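Local coordinates for protein racemase (Pseudovibrio sp. JE062, PDB 3MKC) that is of uncertain function but belongs to the enolase superfamily, joining an N-terminal capping-type domain to a modified TIM-barrel domain, at residues A[340-345]-A[359-364]; A[313-318]-A[323-328]; A[73-78]-A[84-89]. All blocks are in the same frame, centred on the assembly; numbering follows the deposited sequence.

Contact 1. Residues A[340-345]-A[359-364]; sequences YVHPEF and AELVDG
Tyr340 OH meets Ala359 through two bridging waters, and no direct hydrogen bond crosses between 340-345 and 359-364. Water 1 donates to Tyr340 OH and accepts from Ala359 N at 3.0 Å. Water 2 donates to Tyr340 OH at 2.8 Å and also to Ala359 O. Both backbone polar atoms of Ala359 are thus tied to one phenol oxygen, whose third partner is Glu358 OE2. The apolar half pairs His342 with Leu361, where CD2 of the imidazole lies 3.9 Å from Leu361 CD2, a methyl that comes at the ring obliquely. The rotation of the imidazole is fixed from within its own loop: Glu344 N donates to His342 ND1 (2.9 Å, 163° at the hydrogen), only 15° out of the ring plane. With CG anti to the backbone N (chi1 -169°), His342 presents its CD2-NE2 side to Leu361. This is loop packing in the barrel-type domain: Tyr340 ends strand 339-340, parallel to strand 137-143, and the loop after it meets the loop before strand 366-367. The backbone of Tyr340 is hydrogen-bonded to that of Tyr141 in strand 137-143, whose Leu142 touches His342. Phe366 backs Ala359 and Leu361, while Ser322 and Ile326 of helix 319-331 lie against the Tyr340 side chain.

Contact 2. Residues A[313-318]-A[323-328]; sequences PHNWKT and AAAIHY
Pro313 and Tyr328 account for more than half of the surface buried between loop 313-318 and the helical segment 323-328, and a CH-pi interaction joins them. Pro313 CG lies over one face of the phenol ring, 3.8 Å from its centroid and 22° off the ring normal. It is displaced toward the CE2-CZ side, which lets Pro313 CD come within 3.4 Å of Tyr328 CE2. The two side chains approach from opposite directions, the pyrrolidine settling on the ring face. Tyr328 takes up this position because its CG is anti to the backbone N (chi1 165°), swinging the ring off the helix toward the loop; its OH is hydrogen-bonded to Thr301 OG1, which holds the far end of the phenol. Ala325, one helical turn earlier, makes the second point of support: its CB touches Asn315 ND2 at 3.8 Å, a van der Waals contact; the amide nitrogen has its hydrogen bond elsewhere. All four residues are buried, and no hydrogen bond crosses the contact. In the barrel, the loop leads from strand 310-311 into helix 319-331, as in a TIM-barrel strand-loop-helix unit, with Thr318 as N-cap through its OG1 bond to Ile320 N. Helix 293-306 completes the packing, Leu297 touching both Pro313 and Tyr328 and Leu294 touching Tyr328.

Contact 3. Residues A[73-78]-A[84-89]; sequences EKAIGR and NAIWDA
A type II beta turn from Ala75 to Arg78, closed by Arg78 N to Ala75 O at 3.0 Å, packs Ala75 and Arg78 against Ile86 of helix 83-93 in the N-terminal domain. Gly77 takes up the positive phi (94°) that this turn type needs at its third position. The tight part centres on Ile86, a buried residue held by both ends of the turn: its CG2 lies 3.9 Å from Ala75 CB, and its CD1 lies 3.8 Å from Arg78 CB. Ile15 of strand 12-22 also touches Ala75, and Leu114 of helix 102-122 touches Ile86, which ties this apolar part into the domain. Farther out, Arg78 bends at chi2 and chi3 (-63° and -64°), bringing its guanidinium alongside Ala85, Ile86 and Ala89. Ile86 CG1 then lies over one face of that group and Ala89 CB at its edge, near the plane. Arg78 NH2 lies 3.7 Å from Ala85 CB and makes a salt bridge with Glu82 OE1. The solvent side is less enclosed: Lys74 is exposed, and although its CB lies 4.1 Å from Ala89 CB, a bend at chi2 leads its amine away from the helix. The last of its chain to touch is CG, 3.7 Å from the carbonyl oxygen Ala89 O.

In the fold
From the N terminus the contacts follow one another in series; none encloses or crosses another. Contact 3 comes first, closing the end of the loop that runs from helix 52-59 into helix 83-93 of the N-terminal domain. Contact 2 closes the short link from strand 310-311 into helix 319-331 of the barrel. Contact 1 spans a longer excursion containing helix 349-353 and strand 355-356. Contacts 1 and 2 touch, with Val341 CG2 3.6 Å from Trp316 CZ3, making one continuous patch of the barrel domain. Contact 3 stands apart: its centre is about 34 Å from that of contact 1, on the opposite side of the chain's centre.

Contact 1. Residues A[340-345]-A[359-364]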
# COMPACT_ATOMS: atom_id res chain seq x y z
N TYR A 340 4.57 3.23 -5.48
CA TYR A 340 3.60 3.43 -6.54
C TYR A 340 3.96 2.52 -7.71
O TYR A 340 5.13 2.33 -8.03
CB TYR A 340 3.63 4.88 -7.00
CG TYR A 340 2.43 5.30 -7.82
CD1 TYR A 340 1.27 5.76 -7.19
CD2 TYR A 340 2.46 5.24 -9.21
CE1 TYR A 340 0.17 6.16 -7.94
CE2 TYR A 340 1.36 5.64 -9.96
CZ TYR A 340 0.22 6.10 -9.32
OH TYR A 340 -0.87 6.49 -10.06
N VAL A 341 2.95 1.94 -8.33
CA VAL A 341 3.16 1.08 -9.49
C VAL A 341 2.58 1.88 -10.65
O VAL A 341 1.41 2.25 -10.65
CB VAL A 341 2.42 -0.27 -9.34
CG1 VAL A 341 0.93 -0.05 -9.14
CG2 VAL A 341 2.68 -1.15 -10.56
N HIS A 342 3.44 2.20 -11.61
CA HIS A 342 3.02 2.99 -12.76
C HIS A 342 2.76 2.10 -13.97
O HIS A 342 3.45 1.11 -14.18
CB HIS A 342 4.10 4.03 -13.07
CG HIS A 342 3.67 5.07 -14.06
ND1 HIS A 342 3.57 4.82 -15.41
CD2 HIS A 342 3.26 6.35 -13.88
CE1 HIS A 342 3.12 5.91 -16.02
NE2 HIS A 342 2.93 6.85 -15.11
N PRO A 343 1.74 2.45 -14.78
CA PRO A 343 1.35 1.71 -15.99
C PRO A 343 2.45 1.54 -17.04
O PRO A 343 2.52 0.50 -17.70
CB PRO A 343 0.18 2.52 -16.52
CG PRO A 343 -0.43 3.08 -15.28
CD PRO A 343 0.79 3.54 -14.52
N GLU A 344 3.30 2.54 -17.19
CA GLU A 344 4.38 2.45 -18.18
C GLU A 344 5.62 1.78 -17.59
O GLU A 344 6.65 1.66 -18.26
CB GLU A 344 4.75 3.85 -18.69
CG GLU A 344 3.64 4.52 -19.50
CD GLU A 344 4.03 5.90 -20.00
OE1 GLU A 344 5.02 6.01 -20.75
OE2 GLU A 344 3.33 6.87 -19.65
N PHE A 345 5.52 1.35 -16.34
CA PHE A 345 6.64 0.71 -15.65
C PHE A 345 6.22 -0.60 -14.99
O PHE A 345 6.74 -0.97 -13.94
CB PHE A 345 7.22 1.65 -14.59
CG PHE A 345 8.00 2.79 -15.17
CD1 PHE A 345 9.35 2.64 -15.46
CD2 PHE A 345 7.39 4.00 -15.43
CE1 PHE A 345 10.08 3.69 -16.02
CE2 PHE A 345 8.10 5.06 -15.99
CZ PHE A 345 9.45 4.90 -16.28
N ALA A 359 -3.49 9.16 -12.71
CA ALA A 359 -2.81 10.41 -12.40
C ALA A 359 -1.57 10.57 -13.27
O ALA A 359 -0.81 9.62 -13.46
CB ALA A 359 -2.42 10.45 -10.93
N GLU A 360 -1.36 11.77 -13.79
CA GLU A 360 -0.21 12.03 -14.65
C GLU A 360 1.06 12.29 -13.85
O GLU A 360 1.12 13.20 -13.02
CB GLU A 360 -0.49 13.21 -15.59
CG GLU A 360 -1.55 12.90 -16.66
CD GLU A 360 -1.67 14.01 -17.70
OE1 GLU A 360 -2.57 14.87 -17.58
OE2 GLU A 360 -0.85 14.00 -18.65
N LEU A 361 2.07 11.47 -14.09
CA LEU A 361 3.35 11.61 -13.41
C LEU A 361 4.16 12.63 -14.20
O LEU A 361 4.53 12.38 -15.35
CB LEU A 361 4.07 10.26 -13.37
CG LEU A 361 5.33 10.20 -12.50
CD1 LEU A 361 4.94 10.38 -11.04
CD2 LEU A 361 6.02 8.86 -12.70
N VAL A 362 4.42 13.78 -13.59
CA VAL A 362 5.17 14.84 -14.25
C VAL A 362 6.51 15.09 -13.57
O VAL A 362 6.56 15.43 -12.39
CB VAL A 362 4.37 16.16 -14.26
CG1 VAL A 362 5.18 17.26 -14.91
CG2 VAL A 362 3.04 15.96 -14.99
N ASP A 363 7.59 14.94 -14.33
CA ASP A 363 8.94 15.15 -13.80
C ASP A 363 9.13 14.27 -12.57
O ASP A 363 9.75 14.67 -11.59
CB ASP A 363 9.13 16.63 -13.45
CG ASP A 363 10.54 16.95 -12.99
OD1 ASP A 363 11.51 16.44 -13.59
OD2 ASP A 363 10.68 17.73 -12.02
N GLY A 364 8.59 13.05 -12.64
CA GLY A 364 8.71 12.11 -11.54
C GLY A 364 7.87 12.43 -10.32
O GLY A 364 8.11 11.89 -9.24
O HOH W 1 -3.57 7.43 -10.22
O HOH W 2 -0.02 6.93 -12.67

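Contact 2. Residues A[313-318]-A[323-328]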
# COMPACT_ATOMS: atom_id res chain seq x y z
N PRO A 313 3.62 3.09 2.71
CA PRO A 313 2.68 1.98 2.59
C PRO A 313 2.86 1.10 1.37
O PRO A 313 3.04 1.59 0.26
CB PRO A 313 1.32 2.68 2.60
CG PRO A 313 1.57 3.94 3.37
CD PRO A 313 2.90 4.37 2.81
N HIS A 314 2.82 -0.21 1.60
CA HIS A 314 2.96 -1.16 0.50
C HIS A 314 1.80 -0.86 -0.45
O HIS A 314 0.67 -0.64 -0.01
CB HIS A 314 2.85 -2.58 1.03
CG HIS A 314 2.79 -3.62 -0.04
ND1 HIS A 314 3.86 -3.90 -0.87
CD2 HIS A 314 1.79 -4.46 -0.42
CE1 HIS A 314 3.52 -4.87 -1.71
NE2 HIS A 314 2.27 -5.22 -1.45
N ASN A 315 2.09 -0.85 -1.74
CA ASN A 315 1.07 -0.57 -2.73
C ASN A 315 1.29 -1.38 -4.00
O ASN A 315 2.17 -1.08 -4.81
CB ASN A 315 1.05 0.93 -3.06
CG ASN A 315 0.17 1.27 -4.25
OD1 ASN A 315 -0.72 0.50 -4.61
ND2 ASN A 315 0.41 2.42 -4.86
N TRP A 316 0.49 -2.43 -4.15
CA TRP A 316 0.55 -3.30 -5.32
C TRP A 316 -0.81 -3.93 -5.59
O TRP A 316 -1.00 -5.13 -5.39
CB TRP A 316 1.62 -4.38 -5.14
CG TRP A 316 1.90 -5.13 -6.40
CD1 TRP A 316 1.27 -6.26 -6.85
CD2 TRP A 316 2.82 -4.75 -7.43
NE1 TRP A 316 1.74 -6.61 -8.09
CE2 TRP A 316 2.70 -5.70 -8.47
CE3 TRP A 316 3.74 -3.71 -7.57
CZ2 TRP A 316 3.46 -5.63 -9.65
CZ3 TRP A 316 4.50 -3.64 -8.74
CH2 TRP A 316 4.35 -4.60 -9.76
N LYS A 317 -1.75 -3.11 -6.03
CA LYS A 317 -3.10 -3.56 -6.35
C LYS A 317 -3.52 -2.90 -7.65
O LYS A 317 -2.81 -2.99 -8.65
CB LYS A 317 -4.09 -3.20 -5.24
CG LYS A 317 -4.41 -4.31 -4.26
CD LYS A 317 -4.82 -5.62 -4.93
CE LYS A 317 -5.46 -6.55 -3.91
NZ LYS A 317 -5.53 -7.97 -4.35
N THR A 318 -4.66 -2.21 -7.64
CA THR A 318 -5.14 -1.54 -8.84
C THR A 318 -5.08 -0.03 -8.74
O THR A 318 -4.45 0.52 -7.83
CB THR A 318 -6.59 -1.95 -9.18
OG1 THR A 318 -7.49 -1.29 -8.29
CG2 THR A 318 -6.75 -3.45 -9.06
N ALA A 323 -4.63 5.60 -6.19
CA ALA A 323 -5.24 6.90 -5.96
C ALA A 323 -5.17 7.24 -4.47
O ALA A 323 -4.81 8.37 -4.10
CB ALA A 323 -6.70 6.89 -6.42
N ALA A 324 -5.51 6.28 -3.63
CA ALA A 324 -5.48 6.49 -2.19
C ALA A 324 -4.05 6.84 -1.76
O ALA A 324 -3.85 7.69 -0.90
CB ALA A 324 -5.96 5.24 -1.44
N ALA A 325 -3.08 6.19 -2.40
CA ALA A 325 -1.67 6.39 -2.08
C ALA A 325 -1.22 7.84 -2.33
O ALA A 325 -0.44 8.39 -1.56
CB ALA A 325 -0.80 5.43 -2.90
N ILE A 326 -1.71 8.44 -3.40
CA ILE A 326 -1.34 9.83 -3.67
C ILE A 326 -1.96 10.74 -2.62
O ILE A 326 -1.32 11.67 -2.13
CB ILE A 326 -1.80 10.26 -5.08
CG1 ILE A 326 -0.99 9.51 -6.14
CG2 ILE A 326 -1.62 11.77 -5.25
CD1 ILE A 326 -1.45 9.77 -7.57
N HIS A 327 -3.22 10.49 -2.28
CA HIS A 327 -3.89 11.31 -1.28
C HIS A 327 -3.20 11.12 0.05
O HIS A 327 -3.04 12.07 0.82
CB HIS A 327 -5.37 10.94 -1.21
CG HIS A 327 -6.18 11.48 -2.34
ND1 HIS A 327 -6.90 12.65 -2.26
CD2 HIS A 327 -6.36 11.02 -3.61
CE1 HIS A 327 -7.49 12.88 -3.41
NE2 HIS A 327 -7.18 11.91 -4.25
N TYR A 328 -2.78 9.89 0.31
CA TYR A 328 -2.06 9.56 1.54
C TYR A 328 -0.76 10.36 1.64
O TYR A 328 -0.51 11.05 2.64
CB TYR A 328 -1.73 8.06 1.58
CG TYR A 328 -0.70 7.73 2.64
CD1 TYR A 328 -1.07 7.53 3.96
CD2 TYR A 328 0.67 7.72 2.33
CE1 TYR A 328 -0.11 7.33 4.96
CE2 TYR A 328 1.63 7.53 3.31
CZ TYR A 328 1.23 7.34 4.63
OH TYR A 328 2.18 7.20 5.62

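Contact 3. Residues A[73-78]-A[84-89]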
# COMPACT_ATOMS: atom_id res chain seq x y z
N GLU A 73 -22.61 -4.41 8.43
CA GLU A 73 -23.72 -4.07 9.31
C GLU A 73 -23.58 -2.78 10.10
O GLU A 73 -24.51 -1.97 10.14
CB GLU A 73 -24.00 -5.23 10.26
CG GLU A 73 -25.35 -5.14 10.96
CD GLU A 73 -25.59 -6.32 11.89
OE1 GLU A 73 -25.52 -7.47 11.42
OE2 GLU A 73 -25.85 -6.08 13.09
N LYS A 74 -22.42 -2.56 10.71
CA LYS A 74 -22.23 -1.36 11.51
C LYS A 74 -21.97 -0.08 10.72
O LYS A 74 -21.84 0.99 11.31
CB LYS A 74 -21.12 -1.59 12.53
CG LYS A 74 -21.44 -2.68 13.54
CD LYS A 74 -22.62 -2.28 14.43
CE LYS A 74 -23.02 -3.44 15.33
NZ LYS A 74 -24.09 -3.07 16.30
N ALA A 75 -21.89 -0.20 9.39
CA ALA A 75 -21.65 0.95 8.52
C ALA A 75 -22.96 1.41 7.88
O ALA A 75 -23.20 2.60 7.72
CB ALA A 75 -20.65 0.58 7.44
N ILE A 76 -23.81 0.45 7.51
CA ILE A 76 -25.10 0.76 6.90
C ILE A 76 -25.89 1.73 7.77
O ILE A 76 -26.05 1.52 8.98
CB ILE A 76 -25.95 -0.51 6.70
CG1 ILE A 76 -25.16 -1.54 5.89
CG2 ILE A 76 -27.26 -0.16 6.00
CD1 ILE A 76 -24.78 -1.09 4.51
N GLY A 77 -26.39 2.80 7.16
CA GLY A 77 -27.17 3.77 7.90
C GLY A 77 -26.38 4.95 8.43
O GLY A 77 -26.95 6.00 8.72
N ARG A 78 -25.07 4.79 8.54
CA ARG A 78 -24.21 5.85 9.07
C ARG A 78 -23.86 6.91 8.03
O ARG A 78 -23.90 6.65 6.82
CB ARG A 78 -22.90 5.24 9.63
CG ARG A 78 -23.09 4.24 10.77
CD ARG A 78 -23.70 4.90 11.99
NE ARG A 78 -22.84 5.93 12.56
CZ ARG A 78 -21.79 5.68 13.35
NH1 ARG A 78 -21.48 4.43 13.65
NH2 ARG A 78 -21.06 6.69 13.82
N ASN A 84 -13.89 7.90 11.07
CA ASN A 84 -13.19 7.42 12.26
C ASN A 84 -14.12 6.61 13.16
O ASN A 84 -13.74 5.56 13.68
CB ASN A 84 -12.62 8.62 13.03
CG ASN A 84 -11.83 8.20 14.25
OD1 ASN A 84 -12.30 8.33 15.38
ND2 ASN A 84 -10.62 7.70 14.02
N ALA A 85 -15.34 7.12 13.36
CA ALA A 85 -16.31 6.44 14.21
C ALA A 85 -16.81 5.14 13.59
O ALA A 85 -17.01 4.16 14.30
CB ALA A 85 -17.48 7.37 14.51
N ILE A 86 -17.01 5.13 12.28
CA ILE A 86 -17.49 3.93 11.61
C ILE A 86 -16.40 2.86 11.70
O ILE A 86 -16.68 1.67 11.87
CB ILE A 86 -17.83 4.21 10.14
CG1 ILE A 86 -18.95 5.25 10.08
CG2 ILE A 86 -18.26 2.92 9.45
CD1 ILE A 86 -19.24 5.78 8.70
N TRP A 87 -15.15 3.28 11.58
CA TRP A 87 -14.01 2.38 11.67
C TRP A 87 -14.09 1.65 13.01
O TRP A 87 -14.03 0.42 13.07
CB TRP A 87 -12.70 3.17 11.63
CG TRP A 87 -11.47 2.35 11.29
CD1 TRP A 87 -10.84 2.29 10.08
CD2 TRP A 87 -10.72 1.50 12.17
NE1 TRP A 87 -9.74 1.46 10.15
CE2 TRP A 87 -9.65 0.97 11.43
CE3 TRP A 87 -10.85 1.15 13.52
CZ2 TRP A 87 -8.71 0.09 11.99
CZ3 TRP A 87 -9.92 0.27 14.08
CH2 TRP A 87 -8.86 -0.24 13.31
N ASP A 88 -14.22 2.42 14.09
CA ASP A 88 -14.29 1.84 15.43
C ASP A 88 -15.49 0.92 15.59
O ASP A 88 -15.39 -0.13 16.23
CB ASP A 88 -14.38 2.94 16.50
CG ASP A 88 -13.07 3.68 16.71
OD1 ASP A 88 -12.01 3.17 16.29
OD2 ASP A 88 -13.10 4.77 17.31
N ALA A 89 -16.61 1.31 15.00
CA ALA A 89 -17.84 0.53 15.09
C ALA A 89 -17.69 -0.82 14.42
O ALA A 89 -18.10 -1.85 14.96
CB ALA A 89 -19.00 1.29 14.47